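Local structure of L-lysine 6-monooxygenase (Pseudomonas syringae pv. tomato, 5CQF) at residues S170-P175 with L186-R191; S85-A90 with G119-Q124; E137-I142 with R151-Q156. The protein probably hydroxylates the side-chain amine of L-lysine as an FAD- and NADPH-dependent monooxygenase of siderophore biosynthesis. All blocks are in the same frame, centred on the assembly; numbering follows the deposited sequence.

Contact 1: S170-P175 with L186-R191; sequences SAPRIP and LFHTSR
Pro172 and His188 make the main contact, a CH-pi interaction in which the proline CB sits over the centre of the imidazole, 3.5 Å from the ring centroid and only 4° off its normal. The histidine reaches this place because its CG stands anti to the backbone N (chi1 -168°), which carries the ring off strand 186-188, an outermost strand of a parallel five-stranded sheet beside strand 345-348, and into the loop that follows strand 163-166. Apolar contact is completed by Ile174, whose CD1 approaches CD2 of His188 obliquely at 4.0 Å. Pro172 CG is also in van der Waals contact with Ser190 OG.

No hydrogen bond joins the two segments; the polar contacts set the ring instead. Ser190 closes back on His188 twice: its backbone N gives a hydrogen bond to ND1 (3.1 Å), tilted 36° from the ring plane, and its OG pairs with the same ND1 at 3.0 Å. The second ring nitrogen, NE2, donates to Gly351 O. Thr350 OG1 ties down the loop carbonyl of Arg173.

With Ser190 N donating to ND1 and NE2 facing a carbonyl, the imidazole is probably neutral and protonated on NE2, held in a fixed rotation that presents a flat face to the proline.

Contact 2: S85-A90 with G119-Q124; sequences SRFSFA and GWVSRQ
Phe87 and Val121 bring the two backbones to within 5.9 Å between CA atoms, where the type I turn from Ser85 to Ser88 runs up against the helix 111-125. Their side chains cross at about a right angle, Phe87 CB lying 3.9 Å from Val121 CG1, while the other valine branch, CG2, touches the phenylalanine carbonyl. Further out, the Phe87 ring slides antiparallel past Gln124: CE1 rests 3.8 Å from the glutamine CB, and the amide plane is turned 66° from the ring, with CD at the ring's edge.

Trp120 reaches back toward the turn with the six-membered end of its indole. CH2 comes within 3.5 Å of Arg86 O, and CZ3 meets Phe87 CA and Ser88 O. Within the turn Ser85 OG accepts from the backbone N of Phe87, an ST turn, and Ser88 follows as the N-cap of helix 89-96, its OG bonded to Met91 N. A loop that turns and then starts a helix is thus packed against helix 111-125, with Val121 also resting on Ile26 and Cys30 of helix 23-37, whose start carries the last glycine of a probable Rossmann-type GxGxxG motif.

Gln124 is held at both ends of its amide. NE2 donates to Trp120 O at 3.0 Å, coming from above the carbonyl plane, and at the same time lies over the centre of one indole face. OE1 accepts from a water, 2.7 Å away, that in turn accepts from Arg86 NE, a water bridge across a contact that has no direct hydrogen bond. Phe87 CZ lies over the centre of one face of the Arg86 guanidinium, the two planes well inclined to each other, whereas the indole NE1 of Trp120 is hydrogen-bonded to Asp95.

Contact 3: E137-I142 with R151-Q156; sequences EIDPVI and RVRTPQ
Glu137 and Arg153, then Asp139 and Arg151, form the antiparallel hydrogen-bonded pairs of these two strands, with Ile138 and Val152 as the non-hydrogen-bonded pair between them. Both backbone polar atoms of Asp139 are satisfied by Arg151: its N donates to Arg151 O at 2.9 Å, and its O accepts from Arg151 N at 2.8 Å. Glu137 O accepts from Arg153 N at 2.8 Å. Ile138 CA adds a CA-H...O contact to Arg151 O, which therefore receives both a classical and a weaker donor. At the outer edge of strand 151-154, Val152 is backbone-bonded to Phe159 of strand 157-161.

Among the side chains, the carboxylate of Asp139 carries the charge pairing. Its OD2 meets Arg153 NH2 at 2.6 Å in a salt bridge, approached on the anti side of the carboxylate and in the guanidinium plane, with the two planes 82° apart. Arg153 gets there by a bend at chi2 (74°), and Arg151 CD covers one face of its guanidinium. Arg151 runs out extended from CG to NE, to lay its own guanidinium over Val141: CG2 lies over one face, 3.2 Å from NH2.

Ile138 and Val152 point together to the buried face, Glu137, Asp139, Arg151 and Arg153 to the opposite face. Such alternation belongs to the beta hairpin that strands 137-142 and 147-154 form, which strand 157-161 extends into a three-stranded antiparallel sheet.

In the fold
The three contacts lie in series along the chain, contact 2 first, then contact 3, then contact 1, and none touches another: centres of contacts 1 and 2 are about 30 Å apart, on opposite sides of the chain's centre. Contact 2 is the buried one, joining a turn to a helix through aromatic and aliphatic carbon with a single bridging water. Contact 3 is partly buried and knits neighbouring strands by main-chain bonds, placing charge on one sheet face. Contact 1, at the surface, unites a loop following strand 163-166 of one parallel sheet with an outermost strand of the other, and depends on proline against histidine rather than on cross-segment hydrogen bonds.

Contact 1: S170-P175 with L186-R191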
loop_
_atom_site.group_PDB
_atom_site.type_symbol
_atom_site.label_atom_id
_atom_site.label_comp_id
_atom_site.label_asym_id
_atom_site.label_seq_id
_atom_site.Cartn_x
_atom_site.Cartn_y
_atom_site.Cartn_z
ATOM N N SER A 170 5.641 9.706 34.303
ATOM C CA SER A 170 6.946 9.341 34.876
ATOM C C SER A 170 8.045 10.185 34.253
ATOM O O SER A 170 7.754 11.014 33.398
ATOM C CB SER A 170 7.221 7.862 34.644
ATOM O OG SER A 170 6.530 7.097 35.612
ATOM N N ALA A 171 9.298 9.981 34.669
ATOM C CA ALA A 171 10.411 10.874 34.268
ATOM C C ALA A 171 11.439 10.240 33.313
ATOM O O ALA A 171 11.590 9.020 33.270
ATOM C CB ALA A 171 11.119 11.416 35.506
ATOM N N PRO A 172 12.152 11.080 32.550
ATOM C CA PRO A 172 13.219 10.573 31.676
ATOM C C PRO A 172 14.234 9.689 32.412
ATOM O O PRO A 172 14.679 10.040 33.490
ATOM C CB PRO A 172 13.933 11.851 31.181
ATOM C CG PRO A 172 13.021 12.985 31.465
ATOM C CD PRO A 172 12.040 12.551 32.519
ATOM N N ARG A 173 14.585 8.559 31.817
ATOM C CA ARG A 173 15.670 7.726 32.294
ATOM C C ARG A 173 16.979 8.359 31.812
ATOM O O ARG A 173 17.236 8.442 30.609
ATOM C CB ARG A 173 15.517 6.307 31.735
ATOM C CG ARG A 173 16.514 5.277 32.270
ATOM C CD ARG A 173 16.275 3.883 31.687
ATOM N NE ARG A 173 16.929 3.651 30.388
ATOM C CZ ARG A 173 18.236 3.402 30.212
ATOM N NH1 ARG A 173 18.717 3.194 28.982
ATOM N NH2 ARG A 173 19.081 3.374 31.247
ATOM N N ILE A 174 17.777 8.835 32.762
ATOM C CA ILE A 174 19.120 9.352 32.508
ATOM C C ILE A 174 20.122 8.486 33.267
ATOM O O ILE A 174 20.237 8.602 34.496
ATOM C CB ILE A 174 19.302 10.785 33.060
ATOM C CG1 ILE A 174 18.216 11.746 32.541
ATOM C CG2 ILE A 174 20.700 11.292 32.738
ATOM C CD1 ILE A 174 18.245 11.978 31.043
ATOM N N PRO A 175 20.867 7.626 32.556
ATOM C CA PRO A 175 21.881 6.866 33.286
ATOM C C PRO A 175 22.845 7.801 34.010
ATOM O O PRO A 175 23.115 8.901 33.508
ATOM C CB PRO A 175 22.607 6.085 32.188
ATOM C CG PRO A 175 21.650 6.030 31.048
ATOM C CD PRO A 175 20.833 7.291 31.124
ATOM N N LEU A 186 23.931 17.933 25.106
ATOM C CA LEU A 186 23.635 16.548 25.412
ATOM C C LEU A 186 22.306 16.534 26.131
ATOM O O LEU A 186 22.185 17.105 27.225
ATOM C CB LEU A 186 24.754 15.943 26.259
ATOM C CG LEU A 186 24.600 14.448 26.557
ATOM C CD1 LEU A 186 25.948 13.759 26.759
ATOM C CD2 LEU A 186 23.702 14.230 27.764
ATOM N N PHE A 187 21.290 15.927 25.523
ATOM C CA PHE A 187 19.940 16.005 26.107
ATOM C C PHE A 187 19.085 14.807 25.825
ATOM O O PHE A 187 19.398 14.008 24.944
ATOM C CB PHE A 187 19.211 17.266 25.628
ATOM C CG PHE A 187 19.338 17.518 24.152
ATOM C CD1 PHE A 187 18.398 17.031 23.276
ATOM C CD2 PHE A 187 20.378 18.264 23.661
ATOM C CE1 PHE A 187 18.496 17.279 21.927
ATOM C CE2 PHE A 187 20.494 18.525 22.306
ATOM C CZ PHE A 187 19.562 18.016 21.436
ATOM N N HIS A 188 17.987 14.713 26.572
ATOM C CA HIS A 188 17.028 13.619 26.407
ATOM C C HIS A 188 16.069 13.969 25.294
ATOM O O HIS A 188 15.842 15.158 25.017
ATOM C CB HIS A 188 16.238 13.444 27.705
ATOM C CG HIS A 188 15.420 12.195 27.769
ATOM N ND1 HIS A 188 14.061 12.191 27.577
ATOM C CD2 HIS A 188 15.765 10.915 28.030
ATOM C CE1 HIS A 188 13.598 10.963 27.706
ATOM N NE2 HIS A 188 14.613 10.167 27.982
ATOM N N THR A 189 15.477 12.948 24.684
ATOM C CA THR A 189 14.523 13.152 23.600
ATOM C C THR A 189 13.314 13.975 23.997
ATOM O O THR A 189 12.705 14.593 23.143
ATOM C CB THR A 189 14.016 11.824 22.981
ATOM O OG1 THR A 189 13.539 10.942 24.006
ATOM C CG2 THR A 189 15.112 11.134 22.255
ATOM N N SER A 190 12.952 13.972 25.277
ATOM C CA SER A 190 11.786 14.718 25.761
ATOM C C SER A 190 11.945 16.247 25.636
ATOM O O SER A 190 10.979 16.991 25.774
ATOM C CB SER A 190 11.502 14.363 27.229
ATOM O OG SER A 190 12.566 14.772 28.077
ATOM N N ARG A 191 13.167 16.718 25.421
ATOM C CA ARG A 191 13.422 18.130 25.239
ATOM C C ARG A 191 14.074 18.369 23.873
ATOM O O ARG A 191 14.691 19.406 23.652
ATOM C CB ARG A 191 14.329 18.614 26.375
ATOM C CG ARG A 191 13.718 18.436 27.764
ATOM C CD ARG A 191 12.979 19.689 28.222
ATOM N NE ARG A 191 13.914 20.795 28.470
ATOM C CZ ARG A 191 14.626 20.966 29.585
ATOM N NH1 ARG A 191 14.515 20.111 30.609
ATOM N NH2 ARG A 191 15.451 22.008 29.680
#

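Contact 2: S85-A90 with G119-Q124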
loop_
_atom_site.group_PDB
_atom_site.type_symbol
_atom_site.label_atom_id
_atom_site.label_comp_id
_atom_site.label_asym_id
_atom_site.label_seq_id
_atom_site.Cartn_x
_atom_site.Cartn_y
_atom_site.Cartn_z
ATOM N N SER A 85 -20.001 10.191 21.718
ATOM C CA SER A 85 -19.428 11.358 22.353
ATOM C C SER A 85 -19.302 12.510 21.374
ATOM O O SER A 85 -19.019 12.308 20.202
ATOM C CB SER A 85 -18.064 11.003 22.913
ATOM O OG SER A 85 -17.413 12.120 23.473
ATOM N N ARG A 86 -19.483 13.731 21.860
ATOM C CA ARG A 86 -19.306 14.867 20.997
ATOM C C ARG A 86 -17.838 15.220 20.751
ATOM O O ARG A 86 -17.553 16.089 19.926
ATOM C CB ARG A 86 -20.130 16.059 21.487
ATOM C CG ARG A 86 -19.597 16.849 22.657
ATOM C CD ARG A 86 -20.730 17.724 23.190
ATOM N NE ARG A 86 -20.306 18.598 24.277
ATOM C CZ ARG A 86 -20.276 18.266 25.568
ATOM N NH1 ARG A 86 -20.621 17.048 25.989
ATOM N NH2 ARG A 86 -19.865 19.158 26.452
ATOM N N PHE A 87 -16.923 14.475 21.381
ATOM C CA PHE A 87 -15.472 14.671 21.231
ATOM C C PHE A 87 -14.759 13.670 20.315
ATOM O O PHE A 87 -13.540 13.628 20.266
ATOM C CB PHE A 87 -14.852 14.679 22.607
ATOM C CG PHE A 87 -15.639 15.499 23.588
ATOM C CD1 PHE A 87 -15.710 16.886 23.442
ATOM C CD2 PHE A 87 -16.338 14.898 24.613
ATOM C CE1 PHE A 87 -16.443 17.664 24.327
ATOM C CE2 PHE A 87 -17.069 15.661 25.501
ATOM C CZ PHE A 87 -17.125 17.046 25.357
ATOM N N SER A 88 -15.529 12.913 19.548
ATOM C CA SER A 88 -14.977 11.968 18.587
ATOM C C SER A 88 -14.225 12.668 17.461
ATOM O O SER A 88 -14.459 13.821 17.182
ATOM C CB SER A 88 -16.096 11.099 18.022
ATOM O OG SER A 88 -16.920 11.847 17.148
ATOM N N PHE A 89 -13.300 11.957 16.830
ATOM C CA PHE A 89 -12.532 12.484 15.736
ATOM C C PHE A 89 -13.446 12.753 14.540
ATOM O O PHE A 89 -13.213 13.671 13.793
ATOM C CB PHE A 89 -11.464 11.471 15.339
ATOM C CG PHE A 89 -10.406 12.020 14.423
ATOM C CD1 PHE A 89 -9.361 12.748 14.926
ATOM C CD2 PHE A 89 -10.466 11.817 13.083
ATOM C CE1 PHE A 89 -8.393 13.263 14.113
ATOM C CE2 PHE A 89 -9.483 12.307 12.242
ATOM C CZ PHE A 89 -8.438 13.039 12.775
ATOM N N ALA A 90 -14.468 11.934 14.345
ATOM C CA ALA A 90 -15.464 12.196 13.321
ATOM C C ALA A 90 -16.158 13.547 13.539
ATOM O O ALA A 90 -16.292 14.311 12.605
ATOM C CB ALA A 90 -16.471 11.083 13.281
ATOM N N GLY A 119 -6.082 19.497 21.060
ATOM C CA GLY A 119 -6.425 20.887 21.481
ATOM C C GLY A 119 -7.910 21.163 21.287
ATOM O O GLY A 119 -8.537 21.844 22.082
ATOM N N TRP A 120 -8.500 20.611 20.238
ATOM C CA TRP A 120 -9.903 20.862 19.980
ATOM C C TRP A 120 -10.770 20.235 21.054
ATOM O O TRP A 120 -11.793 20.804 21.448
ATOM C CB TRP A 120 -10.252 20.370 18.573
ATOM C CG TRP A 120 -11.684 20.396 18.171
ATOM C CD1 TRP A 120 -12.326 21.396 17.477
ATOM C CD2 TRP A 120 -12.642 19.335 18.306
ATOM N NE1 TRP A 120 -13.624 21.032 17.228
ATOM C CE2 TRP A 120 -13.848 19.784 17.735
ATOM C CE3 TRP A 120 -12.603 18.060 18.878
ATOM C CZ2 TRP A 120 -15.007 19.004 17.725
ATOM C CZ3 TRP A 120 -13.757 17.294 18.874
ATOM C CH2 TRP A 120 -14.939 17.767 18.303
ATOM N N VAL A 121 -10.387 19.066 21.541
ATOM C CA VAL A 121 -11.127 18.445 22.653
ATOM C C VAL A 121 -10.845 19.164 23.964
ATOM O O VAL A 121 -11.752 19.494 24.729
ATOM C CB VAL A 121 -10.763 16.964 22.893
ATOM C CG1 VAL A 121 -11.628 16.406 24.016
ATOM C CG2 VAL A 121 -10.995 16.141 21.650
ATOM N N SER A 122 -9.573 19.379 24.237
ATOM C CA SER A 122 -9.189 20.068 25.471
ATOM C C SER A 122 -10.003 21.345 25.660
ATOM O O SER A 122 -10.684 21.504 26.669
ATOM C CB SER A 122 -7.684 20.361 25.471
ATOM O OG SER A 122 -7.346 21.107 26.606
ATOM N N ARG A 123 -9.984 22.216 24.660
ATOM C CA ARG A 123 -10.738 23.490 24.698
ATOM C C ARG A 123 -12.196 23.370 25.077
ATOM O O ARG A 123 -12.808 24.369 25.396
ATOM C CB ARG A 123 -10.745 24.155 23.325
ATOM C CG ARG A 123 -9.559 25.037 23.047
ATOM C CD ARG A 123 -9.746 25.737 21.703
ATOM N NE ARG A 123 -9.230 24.955 20.567
ATOM C CZ ARG A 123 -9.923 24.593 19.476
ATOM N NH1 ARG A 123 -11.219 24.913 19.322
ATOM N NH2 ARG A 123 -9.308 23.891 18.518
ATOM N N GLN A 124 -12.780 22.188 24.925
ATOM C CA GLN A 124 -14.194 21.991 25.190
ATOM C C GLN A 124 -14.449 21.397 26.547
ATOM O O GLN A 124 -15.580 21.460 27.002
ATOM C CB GLN A 124 -14.822 21.053 24.152
ATOM C CG GLN A 124 -14.910 21.610 22.749
ATOM C CD GLN A 124 -15.470 20.594 21.799
ATOM O OE1 GLN A 124 -16.675 20.394 21.746
ATOM N NE2 GLN A 124 -14.592 19.918 21.059
HETATM O O HOH W 1 -18.906 21.068 23.135
#

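Contact 3: E137-I142 with R151-Q156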
loop_
_atom_site.group_PDB
_atom_site.type_symbol
_atom_site.label_atom_id
_atom_site.label_comp_id
_atom_site.label_asym_id
_atom_site.label_seq_id
_atom_site.Cartn_x
_atom_site.Cartn_y
_atom_site.Cartn_z
ATOM N N GLU A 137 3.859 19.031 46.361
ATOM C CA GLU A 137 3.741 17.974 47.374
ATOM C C GLU A 137 2.282 17.559 47.599
ATOM O O GLU A 137 1.361 18.312 47.288
ATOM C CB GLU A 137 4.391 18.434 48.697
ATOM C CG GLU A 137 4.291 19.940 48.919
ATOM C CD GLU A 137 4.852 20.409 50.243
ATOM O OE1 GLU A 137 4.203 21.268 50.883
ATOM O OE2 GLU A 137 5.938 19.927 50.633
ATOM N N ILE A 138 2.093 16.344 48.110
ATOM C CA ILE A 138 0.786 15.860 48.561
ATOM C C ILE A 138 0.888 15.403 50.030
ATOM O O ILE A 138 1.532 14.385 50.318
ATOM C CB ILE A 138 0.275 14.679 47.702
ATOM C CG1 ILE A 138 0.220 15.062 46.217
ATOM C CG2 ILE A 138 -1.100 14.219 48.178
ATOM C CD1 ILE A 138 -0.390 14.010 45.307
ATOM N N ASP A 139 0.231 16.129 50.942
ATOM C CA ASP A 139 0.331 15.861 52.403
ATOM C C ASP A 139 -0.844 15.037 52.941
ATOM O O ASP A 139 -1.991 15.260 52.569
ATOM C CB ASP A 139 0.436 17.175 53.195
ATOM C CG ASP A 139 1.759 17.897 52.961
ATOM O OD1 ASP A 139 2.826 17.240 53.021
ATOM O OD2 ASP A 139 1.741 19.126 52.729
ATOM N N PRO A 140 -0.562 14.087 53.837
ATOM C CA PRO A 140 -1.672 13.329 54.421
ATOM C C PRO A 140 -2.498 14.165 55.398
ATOM O O PRO A 140 -2.072 15.244 55.822
ATOM C CB PRO A 140 -0.973 12.181 55.161
ATOM C CG PRO A 140 0.393 12.710 55.480
ATOM C CD PRO A 140 0.750 13.657 54.356
ATOM N N VAL A 141 -3.687 13.661 55.715
ATOM C CA VAL A 141 -4.561 14.233 56.733
ATOM C C VAL A 141 -5.083 13.038 57.542
ATOM O O VAL A 141 -5.888 12.247 57.036
ATOM C CB VAL A 141 -5.734 15.019 56.099
ATOM C CG1 VAL A 141 -6.617 15.662 57.166
ATOM C CG2 VAL A 141 -5.221 16.076 55.122
ATOM N N ILE A 142 -4.575 12.888 58.772
ATOM C CA ILE A 142 -4.964 11.809 59.684
ATOM C C ILE A 142 -5.903 12.398 60.737
ATOM O O ILE A 142 -5.758 13.570 61.133
ATOM C CB ILE A 142 -3.746 11.199 60.412
ATOM C CG1 ILE A 142 -2.656 10.793 59.412
ATOM C CG2 ILE A 142 -4.167 10.006 61.263
ATOM C CD1 ILE A 142 -1.621 11.863 59.138
ATOM N N ARG A 151 -3.979 16.460 51.039
ATOM C CA ARG A 151 -3.969 17.863 50.704
ATOM C C ARG A 151 -2.970 18.003 49.616
ATOM O O ARG A 151 -1.781 17.833 49.832
ATOM C CB ARG A 151 -3.557 18.731 51.900
ATOM C CG ARG A 151 -4.610 18.833 52.994
ATOM C CD ARG A 151 -4.031 19.374 54.304
ATOM N NE ARG A 151 -5.073 19.802 55.251
ATOM C CZ ARG A 151 -5.189 19.391 56.522
ATOM N NH1 ARG A 151 -6.190 19.862 57.267
ATOM N NH2 ARG A 151 -4.325 18.523 57.064
ATOM N N VAL A 152 -3.458 18.321 48.433
ATOM C CA VAL A 152 -2.593 18.507 47.279
ATOM C C VAL A 152 -2.128 19.940 47.353
ATOM O O VAL A 152 -2.948 20.862 47.442
ATOM C CB VAL A 152 -3.343 18.265 45.953
ATOM C CG1 VAL A 152 -2.392 18.415 44.769
ATOM C CG2 VAL A 152 -3.998 16.893 45.955
ATOM N N ARG A 153 -0.818 20.127 47.328
ATOM C CA ARG A 153 -0.245 21.442 47.540
ATOM C C ARG A 153 0.336 21.969 46.242
ATOM O O ARG A 153 1.057 21.260 45.546
ATOM C CB ARG A 153 0.808 21.398 48.674
ATOM C CG ARG A 153 0.302 21.877 50.043
ATOM C CD ARG A 153 -0.622 20.875 50.747
ATOM N NE ARG A 153 -1.431 21.474 51.834
ATOM C CZ ARG A 153 -1.173 21.404 53.147
ATOM N NH1 ARG A 153 -2.001 21.990 54.010
ATOM N NH2 ARG A 153 -0.116 20.749 53.621
ATOM N N THR A 154 -0.009 23.209 45.911
ATOM C CA THR A 154 0.512 23.878 44.724
ATOM C C THR A 154 0.996 25.304 45.046
ATOM O O THR A 154 0.687 25.849 46.125
ATOM C CB THR A 154 -0.570 23.956 43.638
ATOM O OG1 THR A 154 -1.589 24.888 44.030
ATOM C CG2 THR A 154 -1.198 22.590 43.409
ATOM N N PRO A 155 1.750 25.923 44.105
ATOM C CA PRO A 155 2.140 27.328 44.284
ATOM C C PRO A 155 0.956 28.301 44.390
ATOM O O PRO A 155 1.107 29.373 44.964
ATOM C CB PRO A 155 2.980 27.628 43.031
ATOM C CG PRO A 155 3.508 26.304 42.606
ATOM C CD PRO A 155 2.417 25.322 42.935
ATOM N N GLN A 156 -0.205 27.925 43.863
ATOM C CA GLN A 156 -1.386 28.795 43.872
ATOM C C GLN A 156 -2.422 28.327 44.888
ATOM O O GLN A 156 -3.601 28.616 44.736
ATOM C CB GLN A 156 -2.025 28.847 42.462
ATOM C CG GLN A 156 -1.498 29.942 41.535
ATOM C CD GLN A 156 -0.086 29.685 41.002
ATOM O OE1 GLN A 156 0.314 28.539 40.741
ATOM N NE2 GLN A 156 0.674 30.764 40.827
#